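Local coordinates for Non-ribosomal peptide synthetase (Streptomyces halstedii, PDB 3WV5), which is a non-ribosomal peptide synthetase of the AMP-binding (ANL) superfamily and holds (2S,3S)-3-methyl-aspartic acid in a buried pocket, at residues A[128-133]-A[202-207]; A[245-250]-A[345-350]. One frame throughout, in Å; residues are numbered along the deposited sequence.

Contact 1 of 2, residues A[128-133]-A[202-207]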
loop_
_atom_site.group_PDB
_atom_site.type_symbol
_atom_site.label_atom_id
_atom_site.label_comp_id
_atom_site.label_asym_id
_atom_site.label_seq_id
_atom_site.Cartn_x
_atom_site.Cartn_y
_atom_site.Cartn_z
ATOM N N GLY A 128 17.194 3.902 -4.099
ATOM C CA GLY A 128 18.124 4.445 -3.105
ATOM C C GLY A 128 18.562 3.538 -1.953
ATOM O O GLY A 128 19.311 3.973 -1.090
ATOM N N MET A 129 18.137 2.282 -1.916
ATOM C CA MET A 129 18.749 1.339 -0.978
ATOM C C MET A 129 20.231 1.247 -1.217
ATOM O O MET A 129 20.673 1.328 -2.356
ATOM C CB MET A 129 18.137 -0.042 -1.130
ATOM C CG MET A 129 16.729 -0.085 -0.579
ATOM S SD MET A 129 15.863 -1.577 -1.021
ATOM C CE MET A 129 16.837 -2.857 -0.272
ATOM N N LYS A 130 21.001 1.051 -0.146
ATOM C CA LYS A 130 22.446 0.787 -0.279
ATOM C C LYS A 130 22.637 -0.505 -1.028
ATOM O O LYS A 130 21.798 -1.375 -0.919
ATOM C CB LYS A 130 23.145 0.686 1.082
ATOM C CG LYS A 130 23.773 2.005 1.575
ATOM C CD LYS A 130 22.762 3.155 1.572
ATOM C CE LYS A 130 21.692 3.004 2.646
ATOM N NZ LYS A 130 22.264 2.783 4.005
ATOM N N PRO A 131 23.745 -0.634 -1.785
ATOM C CA PRO A 131 23.933 -1.853 -2.544
ATOM C C PRO A 131 23.911 -3.121 -1.725
ATOM O O PRO A 131 23.215 -4.052 -2.115
ATOM C CB PRO A 131 25.301 -1.650 -3.207
ATOM C CG PRO A 131 25.369 -0.175 -3.439
ATOM C CD PRO A 131 24.634 0.443 -2.273
ATOM N N PHE A 132 24.654 -3.182 -0.617
ATOM C CA PHE A 132 24.717 -4.444 0.148
ATOM C C PHE A 132 23.334 -4.812 0.648
ATOM O O PHE A 132 22.967 -5.994 0.713
ATOM C CB PHE A 132 25.713 -4.366 1.307
ATOM C CG PHE A 132 25.251 -3.489 2.449
ATOM C CD1 PHE A 132 24.638 -4.043 3.570
ATOM C CD2 PHE A 132 25.454 -2.082 2.402
ATOM C CE1 PHE A 132 24.216 -3.215 4.616
ATOM C CE2 PHE A 132 25.042 -1.250 3.449
ATOM C CZ PHE A 132 24.416 -1.818 4.559
ATOM N N HIS A 133 22.550 -3.792 0.976
ATOM C CA HIS A 133 21.168 -3.998 1.429
ATOM C C HIS A 133 20.339 -4.665 0.326
ATOM O O HIS A 133 19.749 -5.731 0.540
ATOM C CB HIS A 133 20.575 -2.660 1.884
ATOM C CG HIS A 133 19.265 -2.805 2.577
ATOM N ND1 HIS A 133 18.484 -1.719 2.906
ATOM C CD2 HIS A 133 18.574 -3.903 2.968
ATOM C CE1 HIS A 133 17.389 -2.138 3.513
ATOM N NE2 HIS A 133 17.418 -3.459 3.561
ATOM N N SER A 202 12.445 -5.051 6.679
ATOM C CA SER A 202 13.739 -5.075 7.370
ATOM C C SER A 202 14.623 -3.909 6.935
ATOM O O SER A 202 14.732 -3.595 5.763
ATOM C CB SER A 202 14.419 -6.385 7.044
ATOM O OG SER A 202 14.365 -6.625 5.660
ATOM N N GLY A 203 15.265 -3.254 7.892
ATOM C CA GLY A 203 16.261 -2.257 7.541
ATOM C C GLY A 203 17.604 -2.829 7.097
ATOM O O GLY A 203 17.802 -4.065 7.035
ATOM N N SER A 204 18.486 -1.911 6.720
ATOM C CA SER A 204 19.913 -2.217 6.385
ATOM C C SER A 204 20.638 -3.113 7.361
ATOM O O SER A 204 21.357 -4.049 6.969
ATOM C CB SER A 204 20.717 -0.929 6.434
ATOM O OG SER A 204 20.748 -0.356 5.166
ATOM N N THR A 205 20.476 -2.765 8.633
ATOM C CA THR A 205 21.186 -3.364 9.733
ATOM C C THR A 205 20.558 -4.659 10.188
ATOM O O THR A 205 20.918 -5.171 11.246
ATOM C CB THR A 205 21.229 -2.377 10.906
ATOM O OG1 THR A 205 19.871 -2.021 11.299
ATOM C CG2 THR A 205 21.974 -1.092 10.496
ATOM N N ALA A 206 19.573 -5.160 9.441
ATOM C CA ALA A 206 18.819 -6.352 9.812
ATOM C C ALA A 206 18.851 -7.405 8.736
ATOM O O ALA A 206 19.052 -7.114 7.550
ATOM C CB ALA A 206 17.351 -5.967 10.050
ATOM N N ALA A 207 18.537 -8.631 9.146
ATOM C CA ALA A 207 18.403 -9.762 8.239
ATOM C C ALA A 207 17.181 -9.517 7.379
ATOM O O ALA A 207 16.217 -8.912 7.849
ATOM C CB ALA A 207 18.198 -11.032 9.029
HETATM O O HOH W 1 16.976 -5.943 5.050
#
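With its chi1 at -170°, His133 swings its imidazole away from its own backbone N and out over Ser204, while Phe132 takes the less usual setting in which CG lies between the backbone N and the carbonyl carbon (chi1 72°), bringing its CE1 and CZ near the same serine. The imidazole does most of the touching. Ser204 CA sits 3.7 Å from the centroid of the His133 ring and only 7° off the ring normal, a CH-pi contact over the face. The opposite face is covered from within 128-133, where Met129 CE lies over the centre of the His133 ring, 3.6 Å above its plane, and the ring is sandwiched between a methyl group and the serine backbone. The loop that receives it, between strands 195-200 and 210-214, is the Ser/Thr/Gly-rich signature loop of the AMP-binding (ANL) superfamily, core motif A3, often likened to a P-loop. Here it bends through a type I beta turn from Gly203 to Ala206, closed by Ala206 N donating to Gly203 O at 3.2 Å. One water joins the imidazole to this turn. It lies 2.9 Å from His133 NE2 and 2.8 Å from Ser202 OG, and it donates to Gly203 O at 2.9 Å, so that this carbonyl serves both the turn and the water. Ser202 OG is also bonded to the backbone N of Lys209, which ties the start of the loop to its far end. The other two side chains approach Ser204 more loosely: Phe132 CE1 comes to 3.8 Å from Ser204 O, and the thrice-bent chain of Lys130, the N-cap residue of helix 131-141, brings NZ to 3.7 Å from Ser204 OG.

Contact 2 of 2, residues A[245-250]-A[345-350]. With 2AS ((2S,3S)-3-methyl-aspartic acid), chain C.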
loop_
_atom_site.group_PDB
_atom_site.type_symbol
_atom_site.label_atom_id
_atom_site.label_comp_id
_atom_site.label_asym_id
_atom_site.label_seq_id
_atom_site.Cartn_x
_atom_site.Cartn_y
_atom_site.Cartn_z
ATOM N N TRP A 245 6.152 0.493 0.396
ATOM C CA TRP A 245 5.597 0.453 1.760
ATOM C C TRP A 245 4.098 0.100 1.573
ATOM O O TRP A 245 3.495 0.597 0.627
ATOM C CB TRP A 245 5.749 1.881 2.323
ATOM C CG TRP A 245 5.480 2.163 3.757
ATOM C CD1 TRP A 245 5.012 1.327 4.739
ATOM C CD2 TRP A 245 5.582 3.445 4.351
ATOM N NE1 TRP A 245 4.870 2.019 5.945
ATOM C CE2 TRP A 245 5.220 3.320 5.721
ATOM C CE3 TRP A 245 5.971 4.691 3.862
ATOM C CZ2 TRP A 245 5.253 4.376 6.586
ATOM C CZ3 TRP A 245 6.007 5.754 4.735
ATOM C CH2 TRP A 245 5.644 5.595 6.083
ATOM N N ASP A 246 3.500 -0.724 2.444
ATOM C CA ASP A 246 2.074 -1.014 2.267
ATOM C C ASP A 246 1.173 0.238 2.412
ATOM O O ASP A 246 0.011 0.244 1.957
ATOM C CB ASP A 246 1.594 -2.193 3.150
ATOM C CG ASP A 246 1.401 -1.840 4.632
ATOM O OD1 ASP A 246 1.370 -0.665 5.039
ATOM O OD2 ASP A 246 1.299 -2.815 5.418
ATOM N N PHE A 247 1.735 1.324 2.956
ATOM C CA PHE A 247 0.993 2.568 3.018
ATOM C C PHE A 247 0.668 3.049 1.637
ATOM O O PHE A 247 -0.513 3.269 1.317
ATOM C CB PHE A 247 1.758 3.654 3.822
ATOM C CG PHE A 247 0.893 4.462 4.728
ATOM C CD1 PHE A 247 -0.435 4.731 4.436
ATOM C CD2 PHE A 247 1.405 4.974 5.890
ATOM C CE1 PHE A 247 -1.244 5.481 5.275
ATOM C CE2 PHE A 247 0.602 5.756 6.741
ATOM C CZ PHE A 247 -0.709 6.021 6.432
ATOM N N GLY A 248 1.661 3.128 0.750
ATOM C CA GLY A 248 1.353 3.503 -0.635
ATOM C C GLY A 248 0.684 2.407 -1.478
ATOM O O GLY A 248 -0.168 2.672 -2.331
ATOM N N LEU A 249 1.104 1.172 -1.305
ATOM C CA LEU A 249 0.489 0.079 -2.084
ATOM C C LEU A 249 -0.994 0.148 -1.917
ATOM O O LEU A 249 -1.761 -0.031 -2.840
ATOM C CB LEU A 249 1.031 -1.269 -1.628
ATOM C CG LEU A 249 1.305 -2.409 -2.648
ATOM C CD1 LEU A 249 0.854 -3.759 -2.167
ATOM C CD2 LEU A 249 0.858 -2.197 -4.065
ATOM N N TYR A 250 -1.447 0.393 -0.708
ATOM C CA TYR A 250 -2.924 0.308 -0.446
ATOM C C TYR A 250 -3.715 1.527 -0.862
ATOM O O TYR A 250 -4.938 1.454 -0.972
ATOM C CB TYR A 250 -3.166 -0.050 0.974
ATOM C CG TYR A 250 -3.120 -1.536 1.219
ATOM C CD1 TYR A 250 -4.278 -2.262 1.459
ATOM C CD2 TYR A 250 -1.927 -2.203 1.231
ATOM C CE1 TYR A 250 -4.251 -3.631 1.719
ATOM C CE2 TYR A 250 -1.863 -3.549 1.502
ATOM C CZ TYR A 250 -3.025 -4.285 1.719
ATOM O OH TYR A 250 -2.919 -5.673 1.916
ATOM N N CYS A 345 -0.366 -7.739 9.119
ATOM C CA CYS A 345 -1.781 -7.870 8.751
ATOM C C CYS A 345 -2.344 -6.620 8.072
ATOM O O CYS A 345 -3.551 -6.364 8.128
ATOM C CB CYS A 345 -2.625 -8.166 9.977
ATOM S SG CYS A 345 -2.558 -6.919 11.268
ATOM N N LYS A 346 -1.461 -5.872 7.410
ATOM C CA LYS A 346 -1.723 -4.537 6.820
ATOM C C LYS A 346 -2.078 -3.482 7.873
ATOM O O LYS A 346 -1.303 -2.564 8.089
ATOM C CB LYS A 346 -2.782 -4.542 5.713
ATOM C CG LYS A 346 -3.299 -3.136 5.346
ATOM C CD LYS A 346 -2.161 -2.148 4.990
ATOM C CE LYS A 346 -2.706 -0.756 4.692
ATOM N NZ LYS A 346 -1.633 0.143 4.207
ATOM N N ARG A 347 -3.217 -3.657 8.541
ATOM C CA ARG A 347 -3.687 -2.676 9.500
ATOM C C ARG A 347 -4.523 -3.325 10.562
ATOM O O ARG A 347 -5.140 -4.366 10.337
ATOM C CB ARG A 347 -4.443 -1.559 8.779
ATOM C CG ARG A 347 -4.905 -0.411 9.665
ATOM C CD ARG A 347 -5.296 0.838 8.854
ATOM N NE ARG A 347 -4.128 1.355 8.190
ATOM C CZ ARG A 347 -4.133 2.005 7.032
ATOM N NH1 ARG A 347 -5.285 2.319 6.412
ATOM N NH2 ARG A 347 -2.989 2.422 6.516
ATOM N N ILE A 348 -4.550 -2.692 11.737
ATOM C CA ILE A 348 -5.132 -3.308 12.904
ATOM C C ILE A 348 -6.373 -2.587 13.430
ATOM O O ILE A 348 -7.413 -3.232 13.675
ATOM C CB ILE A 348 -4.075 -3.434 13.993
ATOM C CG1 ILE A 348 -3.078 -4.513 13.589
ATOM C CG2 ILE A 348 -4.727 -3.821 15.294
ATOM C CD1 ILE A 348 -1.821 -4.518 14.436
ATOM N N SER A 349 -6.276 -1.295 13.608
ATOM C CA SER A 349 -7.371 -0.490 14.082
ATOM C C SER A 349 -7.450 0.800 13.261
ATOM O O SER A 349 -6.433 1.348 12.824
ATOM C CB SER A 349 -7.197 -0.160 15.577
ATOM O OG SER A 349 -6.032 0.644 15.810
ATOM N N ILE A 350 -8.674 1.300 13.136
ATOM C CA ILE A 350 -8.998 2.636 12.661
ATOM C C ILE A 350 -10.012 3.284 13.621
ATOM O O ILE A 350 -11.027 2.662 14.028
ATOM C CB ILE A 350 -9.588 2.597 11.242
ATOM C CG1 ILE A 350 -8.554 2.044 10.237
ATOM C CG2 ILE A 350 -9.982 3.989 10.804
ATOM C CD1 ILE A 350 -9.159 1.755 8.877
HETATM C C 2AS C . -0.799 0.446 8.307
HETATM O O 2AS C . -1.108 0.577 7.106
HETATM C CA 2AS C . 0.500 -0.209 8.744
HETATM N N 2AS C . 1.065 -1.147 7.704
HETATM C CB 2AS C . 1.520 0.874 9.054
HETATM C CG 2AS C . 2.884 0.298 9.478
HETATM O OD1 2AS C . 3.739 1.091 9.880
HETATM C C4 2AS C . 1.675 1.705 7.807
HETATM O OD2 2AS C . 3.194 -0.918 9.450
HETATM O OXT 2AS C . -1.530 0.923 9.188
#
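Lys346 and Tyr250 run antiparallel, the lysine methylenes lying over one face of the phenol ring, with Lys346 CD 3.7 Å from the Tyr250 ring centroid in a CH-pi contact. A single bend at chi2 in an otherwise extended chain takes the ammonium beyond the ring to the first turn of helix 246-258. There Lys346 NZ donates to Asp246 O at 2.8 Å from above the carbonyl plane, 67° out of it, while Tyr250 N reaches that oxygen from the opposite face in the helix's own bonding. A weak hydrogen bond of 3.2 Å, from Lys346 NZ to Asp246 OD1, is part of a salt bridge. Arg347 meets Phe247 at a slant, ring and guanidinium planes 64° apart, and Lys346 CE covers one guanidinium face. These orientations leave the polar ends directed at (2S,3S)-3-methyl-aspartic acid. Its N donates to Asp246 OD1 at 2.7 Å and to Lys346 O at 2.8 Å, an aspartate grip at the start of a helix as in the amino-acid pockets of related synthetase domains. Its alpha-carboxylate takes a nearly straight bond (171°) from Arg347 NE to OXT at 2.8 Å and a weak, bent one from Arg347 NH2 to O, the oxygen that Lys346 NZ also reaches at 3.0 Å. The ligand methyl C4 rests near Trp245 NE1 and Phe247 CD2. In this buried setting, two cations round one carboxylate and an aspartate facing the amino group are consistent with joint recognition of both alpha groups, Lys346 touching each through its NZ and O.

How the contacts relate
Contact 1 closes along the chain before contact 2 opens, and both belong to the AMP-binding part of the protein, yet their settings differ sharply. Contact 1 lies at the surface, its centre about 20 Å from that of the chain, whereas contact 2 is buried about 6 Å from it. Their centres are about 22 Å apart and their nearest atoms about 10 Å, without touching. Contact 2 forms part of the wall of the pocket for (2S,3S)-3-methyl-aspartic acid, where Ser315 OG makes a further hydrogen bond to the ligand. Contact 1 takes no direct part: the Ser202 side chain stays about 13 Å from the ligand, and 202-207 packs instead on the start of helix 131-141.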